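Parahox neighbor (Phaeodactylum tricornutum CCAP 1055/1, PDB 5Z5M) probably catalyses the last two steps from 5-hydroxyisourate to (S)-allantoin, with a hydrolase of the transthyretin family fused to an OHCU decarboxylase. Local coordinates at residues T48-A53 / I165-L170; E70-H75 / C123-I128; S114-Y119 / A141-R146. One frame throughout, in Å; residues are numbered along the deposited sequence.

Interaction 1 of 3, residues T48-A53 / I165-L170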
loop_
_atom_site.group_PDB
_atom_site.type_symbol
_atom_site.label_atom_id
_atom_site.label_comp_id
_atom_site.label_asym_id
_atom_site.label_seq_id
_atom_site.Cartn_x
_atom_site.Cartn_y
_atom_site.Cartn_z
ATOM N N THR A 48 -23.594 7.180 24.806
ATOM C CA THR A 48 -22.134 7.197 24.889
ATOM C C THR A 48 -21.580 8.618 24.800
ATOM O O THR A 48 -22.293 9.555 24.441
ATOM C CB THR A 48 -21.494 6.351 23.769
ATOM O OG1 THR A 48 -21.841 6.906 22.493
ATOM C CG2 THR A 48 -21.959 4.904 23.842
ATOM N N ILE A 49 -20.302 8.781 25.121
ATOM C CA ILE A 49 -19.702 10.104 25.041
ATOM C C ILE A 49 -19.586 10.525 23.571
ATOM O O ILE A 49 -19.706 11.711 23.249
ATOM C CB ILE A 49 -18.329 10.155 25.755
ATOM C CG1 ILE A 49 -17.825 11.600 25.847
ATOM C CG2 ILE A 49 -17.318 9.250 25.075
ATOM C CD1 ILE A 49 -16.552 11.754 26.642
ATOM N N SER A 50 -19.412 9.553 22.679
ATOM C CA SER A 50 -19.399 9.829 21.242
ATOM C C SER A 50 -20.705 10.460 20.786
ATOM O O SER A 50 -20.712 11.465 20.074
ATOM C CB SER A 50 -19.152 8.551 20.440
ATOM O OG SER A 50 -17.837 8.077 20.626
ATOM N N GLN A 51 -21.816 9.856 21.199
ATOM C CA GLN A 51 -23.133 10.353 20.825
ATOM C C GLN A 51 -23.405 11.732 21.420
ATOM O O GLN A 51 -24.052 12.573 20.793
ATOM C CB GLN A 51 -24.212 9.359 21.262
ATOM C CG GLN A 51 -24.203 8.068 20.455
ATOM C CD GLN A 51 -25.108 7.002 21.040
ATOM O OE1 GLN A 51 -25.593 7.132 22.161
ATOM N NE2 GLN A 51 -25.335 5.938 20.282
ATOM N N LEU A 52 -22.909 11.956 22.631
ATOM C CA LEU A 52 -23.072 13.245 23.288
ATOM C C LEU A 52 -22.331 14.329 22.504
ATOM O O LEU A 52 -22.873 15.406 22.245
ATOM C CB LEU A 52 -22.571 13.173 24.735
ATOM C CG LEU A 52 -22.510 14.512 25.475
ATOM C CD1 LEU A 52 -23.888 15.180 25.492
ATOM C CD2 LEU A 52 -21.975 14.312 26.881
ATOM N N ALA A 53 -21.100 14.025 22.109
ATOM C CA ALA A 53 -20.299 14.947 21.309
ATOM C C ALA A 53 -20.961 15.224 19.963
ATOM O O ALA A 53 -20.984 16.366 19.502
ATOM C CB ALA A 53 -18.896 14.389 21.100
ATOM N N ILE A 165 -11.604 20.637 20.064
ATOM C CA ILE A 165 -11.389 21.158 21.408
ATOM C C ILE A 165 -12.556 20.780 22.319
ATOM O O ILE A 165 -12.360 20.436 23.485
ATOM C CB ILE A 165 -11.192 22.689 21.375
ATOM C CG1 ILE A 165 -9.837 23.012 20.748
ATOM C CG2 ILE A 165 -11.279 23.279 22.774
ATOM C CD1 ILE A 165 -9.674 24.444 20.325
ATOM N N ALA A 166 -13.765 20.804 21.770
ATOM C CA ALA A 166 -14.951 20.409 22.513
ATOM C C ALA A 166 -14.832 18.953 22.955
ATOM O O ALA A 166 -15.154 18.611 24.091
ATOM C CB ALA A 166 -16.198 20.613 21.671
ATOM N N TRP A 167 -14.353 18.113 22.044
ATOM C CA TRP A 167 -14.149 16.694 22.315
ATOM C C TRP A 167 -13.129 16.503 23.435
ATOM O O TRP A 167 -13.334 15.681 24.329
ATOM C CB TRP A 167 -13.699 15.986 21.036
ATOM C CG TRP A 167 -13.386 14.526 21.181
ATOM C CD1 TRP A 167 -12.191 13.924 20.938
ATOM C CD2 TRP A 167 -14.289 13.485 21.579
ATOM N NE1 TRP A 167 -12.281 12.569 21.166
ATOM C CE2 TRP A 167 -13.565 12.273 21.554
ATOM C CE3 TRP A 167 -15.636 13.456 21.950
ATOM C CZ2 TRP A 167 -14.138 11.053 21.895
ATOM C CZ3 TRP A 167 -16.210 12.234 22.278
ATOM C CH2 TRP A 167 -15.461 11.053 22.251
ATOM N N MET A 168 -12.044 17.281 23.398
ATOM C CA MET A 168 -11.020 17.209 24.439
ATOM C C MET A 168 -11.573 17.605 25.803
ATOM O O MET A 168 -11.218 17.014 26.818
ATOM C CB MET A 168 -9.821 18.098 24.085
ATOM C CG MET A 168 -9.035 17.613 22.888
ATOM S SD MET A 168 -7.675 18.725 22.481
ATOM C CE MET A 168 -7.081 17.975 20.966
ATOM N N ARG A 169 -12.445 18.605 25.829
ATOM C CA ARG A 169 -13.012 19.057 27.093
ATOM C C ARG A 169 -14.008 18.049 27.661
ATOM O O ARG A 169 -14.047 17.821 28.872
ATOM C CB ARG A 169 -13.678 20.417 26.918
ATOM C CG ARG A 169 -12.688 21.549 26.726
ATOM C CD ARG A 169 -13.406 22.827 26.336
ATOM N NE ARG A 169 -12.488 23.954 26.238
ATOM C CZ ARG A 169 -12.800 25.120 25.686
ATOM N NH1 ARG A 169 -14.009 25.313 25.175
ATOM N NH2 ARG A 169 -11.900 26.090 25.641
ATOM N N LEU A 170 -14.809 17.451 26.783
ATOM C CA LEU A 170 -15.759 16.413 27.185
ATOM C C LEU A 170 -15.030 15.223 27.803
ATOM O O LEU A 170 -15.469 14.671 28.810
ATOM C CB LEU A 170 -16.597 15.943 25.990
ATOM C CG LEU A 170 -17.763 16.829 25.544
ATOM C CD1 LEU A 170 -18.283 16.378 24.185
ATOM C CD2 LEU A 170 -18.887 16.806 26.583
#
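The first turn of helix 49-61 packs on the long helix 151-173 of the OHCU decarboxylase region, with Ile49 and Ala53 meeting Trp167 and Leu170. The two segments run roughly antiparallel, at 139°, and their axes come no closer than 10.7 Å. That spacing is filled by one large ring and by branched side chains.

Trp167 reaches across with the benzo end of its indole. Its CG stands anti to the backbone N (chi1 177°), which carries the ring off its own helix and onto the opposite turn. Ala53 CB lies 3.5 Å from Trp167 CE3, approaching the ring obliquely. Ile49 crosses the indole at about a right angle: its CG2 branch lies 3.8 Å from Trp167 CH2, while its carbonyl O sits at the ring edge, near the plane, and also accepts the helical bond from Ala53 N. The other end of the indole is fixed from outside the helix pair, because Trp167 NE1 donates to the backbone O of Asp276, a residue of the transthyretin-family region. Ser50 OG, beside Trp167 CH2, bonds to Asp279 and Asn277 of that same loop, and these bonds tie the helix pair to the transthyretin-family part.

Leu170 makes the second set of apolar contacts. Its CD1 methyl lies 3.7 Å from Ala53 CB, its CD2 faces Leu52 CD2 at 4.0 Å, and Leu22 of helix 15-22 touches both leucines. Ile49 CD1, at the end of an extended chain, comes within 3.8 Å of Leu170 O. Helix 49-61 starts with a capping box: Gln51 N donates to Thr48 OG1 over 3.2 Å, and the return bond from Thr48 N to Gln51 OE1 is weak.

Interaction 2 of 3, residues E70-H75 / C123-I128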
loop_
_atom_site.group_PDB
_atom_site.type_symbol
_atom_site.label_atom_id
_atom_site.label_comp_id
_atom_site.label_asym_id
_atom_site.label_seq_id
_atom_site.Cartn_x
_atom_site.Cartn_y
_atom_site.Cartn_z
ATOM N N GLU A 70 -19.304 33.969 15.653
ATOM C CA GLU A 70 -19.219 34.442 17.031
ATOM C C GLU A 70 -18.618 33.387 17.955
ATOM O O GLU A 70 -17.936 33.717 18.926
ATOM C CB GLU A 70 -20.601 34.864 17.545
ATOM C CG GLU A 70 -21.099 36.197 16.997
ATOM C CD GLU A 70 -20.428 37.408 17.638
ATOM O OE1 GLU A 70 -19.300 37.278 18.162
ATOM O OE2 GLU A 70 -21.035 38.502 17.619
ATOM N N LEU A 71 -18.878 32.118 17.660
ATOM C CA LEU A 71 -18.284 31.040 18.434
ATOM C C LEU A 71 -16.768 31.048 18.238
ATOM O O LEU A 71 -16.009 30.890 19.192
ATOM C CB LEU A 71 -18.878 29.689 18.030
ATOM C CG LEU A 71 -18.489 28.465 18.865
ATOM C CD1 LEU A 71 -19.682 27.535 19.013
ATOM C CD2 LEU A 71 -17.327 27.723 18.232
ATOM N N LEU A 72 -16.338 31.236 16.995
ATOM C CA LEU A 72 -14.912 31.315 16.687
ATOM C C LEU A 72 -14.245 32.497 17.390
ATOM O O LEU A 72 -13.170 32.355 17.969
ATOM C CB LEU A 72 -14.690 31.421 15.178
ATOM C CG LEU A 72 -15.126 30.233 14.320
ATOM C CD1 LEU A 72 -14.761 30.467 12.864
ATOM C CD2 LEU A 72 -14.514 28.933 14.833
ATOM N N CYS A 73 -14.888 33.661 17.345
ATOM C CA CYS A 73 -14.301 34.867 17.923
ATOM C C CYS A 73 -14.277 34.817 19.444
ATOM O O CYS A 73 -13.521 35.545 20.088
ATOM C CB CYS A 73 -15.057 36.110 17.452
ATOM S SG CYS A 73 -14.865 36.432 15.686
ATOM N N ALA A 74 -15.102 33.948 20.015
ATOM C CA ALA A 74 -15.138 33.775 21.458
ATOM C C ALA A 74 -13.929 32.983 21.930
ATOM O O ALA A 74 -13.607 32.972 23.117
ATOM C CB ALA A 74 -16.429 33.080 21.882
ATOM N N HIS A 75 -13.257 32.322 20.993
ATOM C CA HIS A 75 -12.128 31.477 21.349
ATOM C C HIS A 75 -10.892 32.312 21.669
ATOM O O HIS A 75 -10.603 33.298 20.987
ATOM C CB HIS A 75 -11.824 30.480 20.228
ATOM C CG HIS A 75 -11.245 29.193 20.717
ATOM N ND1 HIS A 75 -12.021 28.183 21.245
ATOM C CD2 HIS A 75 -9.965 28.754 20.776
ATOM C CE1 HIS A 75 -11.245 27.176 21.602
ATOM N NE2 HIS A 75 -9.992 27.496 21.329
ATOM N N CYS A 123 -8.678 36.911 8.292
ATOM C CA CYS A 123 -9.751 35.930 8.493
ATOM C C CYS A 123 -10.967 36.457 9.261
ATOM O O CYS A 123 -12.088 35.994 9.046
ATOM C CB CYS A 123 -9.204 34.697 9.216
ATOM S SG CYS A 123 -8.273 33.602 8.146
ATOM N N GLY A 124 -10.748 37.408 10.162
ATOM C CA GLY A 124 -11.834 37.955 10.952
ATOM C C GLY A 124 -12.105 37.161 12.216
ATOM O O GLY A 124 -13.015 37.485 12.979
ATOM N N PHE A 125 -11.317 36.111 12.431
ATOM C CA PHE A 125 -11.399 35.307 13.650
ATOM C C PHE A 125 -9.990 34.844 14.026
ATOM O O PHE A 125 -9.098 34.839 13.179
ATOM C CB PHE A 125 -12.352 34.113 13.465
ATOM C CG PHE A 125 -12.114 33.330 12.205
ATOM C CD1 PHE A 125 -12.824 33.618 11.052
ATOM C CD2 PHE A 125 -11.178 32.307 12.175
ATOM C CE1 PHE A 125 -12.609 32.904 9.891
ATOM C CE2 PHE A 125 -10.957 31.589 11.019
ATOM C CZ PHE A 125 -11.672 31.888 9.872
ATOM N N PRO A 126 -9.775 34.481 15.301
ATOM C CA PRO A 126 -8.418 34.121 15.732
ATOM C C PRO A 126 -7.933 32.770 15.208
ATOM O O PRO A 126 -8.730 31.915 14.817
ATOM C CB PRO A 126 -8.529 34.098 17.264
ATOM C CG PRO A 126 -9.971 33.890 17.545
ATOM C CD PRO A 126 -10.711 34.570 16.438
ATOM N N PHE A 127 -6.616 32.594 15.194
ATOM C CA PHE A 127 -6.021 31.322 14.818
ATOM C C PHE A 127 -6.311 30.296 15.897
ATOM O O PHE A 127 -5.951 30.484 17.059
ATOM C CB PHE A 127 -4.514 31.470 14.606
ATOM C CG PHE A 127 -3.811 30.182 14.291
ATOM C CD1 PHE A 127 -3.849 29.650 13.012
ATOM C CD2 PHE A 127 -3.098 29.513 15.267
ATOM C CE1 PHE A 127 -3.194 28.465 12.716
ATOM C CE2 PHE A 127 -2.439 28.327 14.978
ATOM C CZ PHE A 127 -2.487 27.808 13.698
ATOM N N ILE A 128 -6.967 29.211 15.505
ATOM C CA ILE A 128 -7.334 28.160 16.436
ATOM C C ILE A 128 -6.663 26.851 16.037
ATOM O O ILE A 128 -6.680 26.465 14.867
ATOM C CB ILE A 128 -8.866 27.983 16.495
ATOM C CG1 ILE A 128 -9.528 29.307 16.879
ATOM C CG2 ILE A 128 -9.254 26.878 17.477
ATOM C CD1 ILE A 128 -11.038 29.291 16.768
#
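Leu72, near the C-terminal end of helix 65-73, meets Phe125 and Ile128 of the irregular segment 123-128. Its CB lies 4.0 Å from Phe125 CB, and from there the two side chains run side by side in the same direction. CG, turned opposite the carbonyl carbon by a chi1 of -64°, sends its two methyls to different partners. CD1 sits over one face of the Phe125 ring, 4.0 Å from the centroid and 13° off the normal, a well-centred CH-pi contact. Cys123 CB covers the opposite face, so the ring is sandwiched between a methyl and a methylene, which would limit its tilting. CD2 instead meets Ile128 CD1 at 4.0 Å, where the two side chains cross at about a right angle. Phe155 and Leu159 of helix 151-173 also pack on Leu72.

Ile128 also crosses His75 at a slant. Its CD1 reaches His75 CB at 3.7 Å, and its CG2 makes an off-centre CH-pi contact with the imidazole. Pro126 packs on the backbone of residues 72-75, its CG 3.5 Å from His75 O and also close to Leu72 O, which accepts the bond from His75 N. Cys73 SG lies 3.4 Å from Gly124 O.

Gly124 has a positive phi of 87° and is the first residue to leave helical geometry after helix 106-123, as is common for glycine at a helix C terminus. The extended chain from Phe125 to Ile128 then leads away from that end, an apolar loop laid across the end of another helix within an all-helical decarboxylase fold.

Interaction 3 of 3, residues S114-Y119 / A141-R146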
loop_
_atom_site.group_PDB
_atom_site.type_symbol
_atom_site.label_atom_id
_atom_site.label_comp_id
_atom_site.label_asym_id
_atom_site.label_seq_id
_atom_site.Cartn_x
_atom_site.Cartn_y
_atom_site.Cartn_z
ATOM N N SER A 114 3.857 37.878 14.310
ATOM C CA SER A 114 3.610 38.386 12.970
ATOM C C SER A 114 2.557 37.554 12.239
ATOM O O SER A 114 1.571 38.093 11.742
ATOM C CB SER A 114 4.913 38.417 12.165
ATOM O OG SER A 114 4.716 39.050 10.918
ATOM N N LEU A 115 2.774 36.244 12.173
ATOM C CA LEU A 115 1.821 35.344 11.534
ATOM C C LEU A 115 0.448 35.399 12.196
ATOM O O LEU A 115 -0.576 35.417 11.516
ATOM C CB LEU A 115 2.341 33.906 11.560
ATOM C CG LEU A 115 3.554 33.587 10.686
ATOM C CD1 LEU A 115 4.031 32.166 10.939
ATOM C CD2 LEU A 115 3.242 33.805 9.209
ATOM N N ASN A 116 0.432 35.420 13.525
ATOM C CA ASN A 116 -0.818 35.359 14.270
ATOM C C ASN A 116 -1.611 36.642 14.074
ATOM O O ASN A 116 -2.838 36.620 13.974
ATOM C CB ASN A 116 -0.539 35.108 15.755
ATOM C CG ASN A 116 -1.799 34.846 16.553
ATOM O OD1 ASN A 116 -2.527 33.894 16.282
ATOM N ND2 ASN A 116 -2.055 35.682 17.554
ATOM N N GLY A 117 -0.894 37.759 13.996
ATOM C CA GLY A 117 -1.504 39.036 13.675
ATOM C C GLY A 117 -2.095 39.033 12.278
ATOM O O GLY A 117 -3.257 39.395 12.094
ATOM N N ALA A 118 -1.304 38.603 11.297
ATOM C CA ALA A 118 -1.764 38.528 9.913
ATOM C C ALA A 118 -3.011 37.652 9.783
ATOM O O ALA A 118 -4.006 38.063 9.187
ATOM C CB ALA A 118 -0.657 38.004 9.012
ATOM N N TYR A 119 -2.953 36.452 10.349
ATOM C CA TYR A 119 -4.067 35.505 10.270
ATOM C C TYR A 119 -5.391 36.134 10.697
ATOM O O TYR A 119 -6.378 36.073 9.969
ATOM C CB TYR A 119 -3.792 34.277 11.134
ATOM C CG TYR A 119 -4.833 33.178 10.993
ATOM C CD1 TYR A 119 -4.610 32.095 10.153
ATOM C CD2 TYR A 119 -6.033 33.223 11.699
ATOM C CE1 TYR A 119 -5.543 31.085 10.020
ATOM C CE2 TYR A 119 -6.979 32.214 11.568
ATOM C CZ TYR A 119 -6.728 31.152 10.726
ATOM O OH TYR A 119 -7.655 30.142 10.590
ATOM N N ALA A 141 4.393 25.673 12.107
ATOM C CA ALA A 141 4.096 25.051 10.819
ATOM C C ALA A 141 2.636 25.264 10.428
ATOM O O ALA A 141 2.329 25.537 9.267
ATOM C CB ALA A 141 4.421 23.568 10.854
ATOM N N ALA A 142 1.743 25.143 11.407
ATOM C CA ALA A 142 0.314 25.312 11.168
ATOM C C ALA A 142 -0.001 26.757 10.787
ATOM O O ALA A 142 -0.680 27.012 9.794
ATOM C CB ALA A 142 -0.486 24.896 12.396
ATOM N N LEU A 143 0.493 27.696 11.588
ATOM C CA LEU A 143 0.315 29.115 11.312
ATOM C C LEU A 143 0.926 29.500 9.973
ATOM O O LEU A 143 0.317 30.224 9.190
ATOM C CB LEU A 143 0.938 29.961 12.425
ATOM C CG LEU A 143 -0.017 30.805 13.271
ATOM C CD1 LEU A 143 0.751 31.569 14.339
ATOM C CD2 LEU A 143 -0.818 31.756 12.394
ATOM N N GLY A 144 2.133 29.007 9.716
ATOM C CA GLY A 144 2.839 29.334 8.491
ATOM C C GLY A 144 2.086 28.890 7.252
ATOM O O GLY A 144 2.095 29.575 6.228
ATOM N N GLY A 145 1.424 27.742 7.350
ATOM C CA GLY A 145 0.686 27.203 6.225
ATOM C C GLY A 145 -0.687 27.832 6.071
ATOM O O GLY A 145 -1.056 28.281 4.989
ATOM N N ARG A 146 -1.442 27.876 7.162
ATOM C CA ARG A 146 -2.836 28.302 7.103
ATOM C C ARG A 146 -2.997 29.807 6.875
ATOM O O ARG A 146 -4.069 30.275 6.497
ATOM C CB ARG A 146 -3.561 27.859 8.379
ATOM C CG ARG A 146 -3.850 26.352 8.394
ATOM C CD ARG A 146 -4.270 25.831 9.763
ATOM N NE ARG A 146 -5.371 26.592 10.343
ATOM C CZ ARG A 146 -5.791 26.455 11.596
ATOM N NH1 ARG A 146 -5.215 25.566 12.398
ATOM N NH2 ARG A 146 -6.793 27.198 12.047
#
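Leu115 and Leu143 bring together helices 106-123 and 136-146 of the helical OHCU decarboxylase fold, a helix-helix packing in which the two segments run at 42° with axes 9.6 Å apart at their closest.

The apolar part centres on Leu143, whose two methyls pack against the surface of helix 106-123, at Leu115, Asn116 and Tyr119. CD2 lies 3.9 Å from Leu115 CB and close to Tyr119 CB, while CD1 rests against Asn116 CB at 4.0 Å. In return, Leu115 CD1 packs on the backbone of Gly144, 3.9 Å from its N.

Among the polar groups, Asn116 ND2 bonds to Asp77, while Tyr119 and Arg146 meet at the C-terminal end of the segments. A chi1 of -174° swings the Tyr119 ring away from its own backbone N and across to Arg146, with CE1 3.9 Å from Arg146 O. Glu154 of helix 151-173 joins the two polar ends, accepting a hydrogen bond from Tyr119 OH and forming a salt bridge with Arg146 NE. Ala254 of the second subunit also packs on Arg146. Arg146 NH2 probably hydrogen-bonds to Ile128 O, in the loop after helix 106-123. The guanidinium stands 81° from the ring plane, with Tyr119 OH at its edge, 3.4 Å from NH2.

In the fold
From the N terminus, the chain enters interaction 1 at 48-53 and returns to it only at 165-170, so this contact closes a loop that encloses both others. Inside it, 70-75, 114-119, 123-128 and 141-146 follow one another: interactions 2 and 3 cross, and neither loop contains the other. Helix 106-123 and the loop after it supply one segment to each. They also touch, through a probable Arg146 NH2 to Ile128 O hydrogen bond. Interactions 1 and 2 meet where Ile165 packs on His75 and Ile128. Interactions 1 and 3 remain about 9 Å apart at their nearest atoms. Helix 151-173, part of interaction 1, borders interaction 2 at Phe155 and Leu159 and interaction 3 at Glu154.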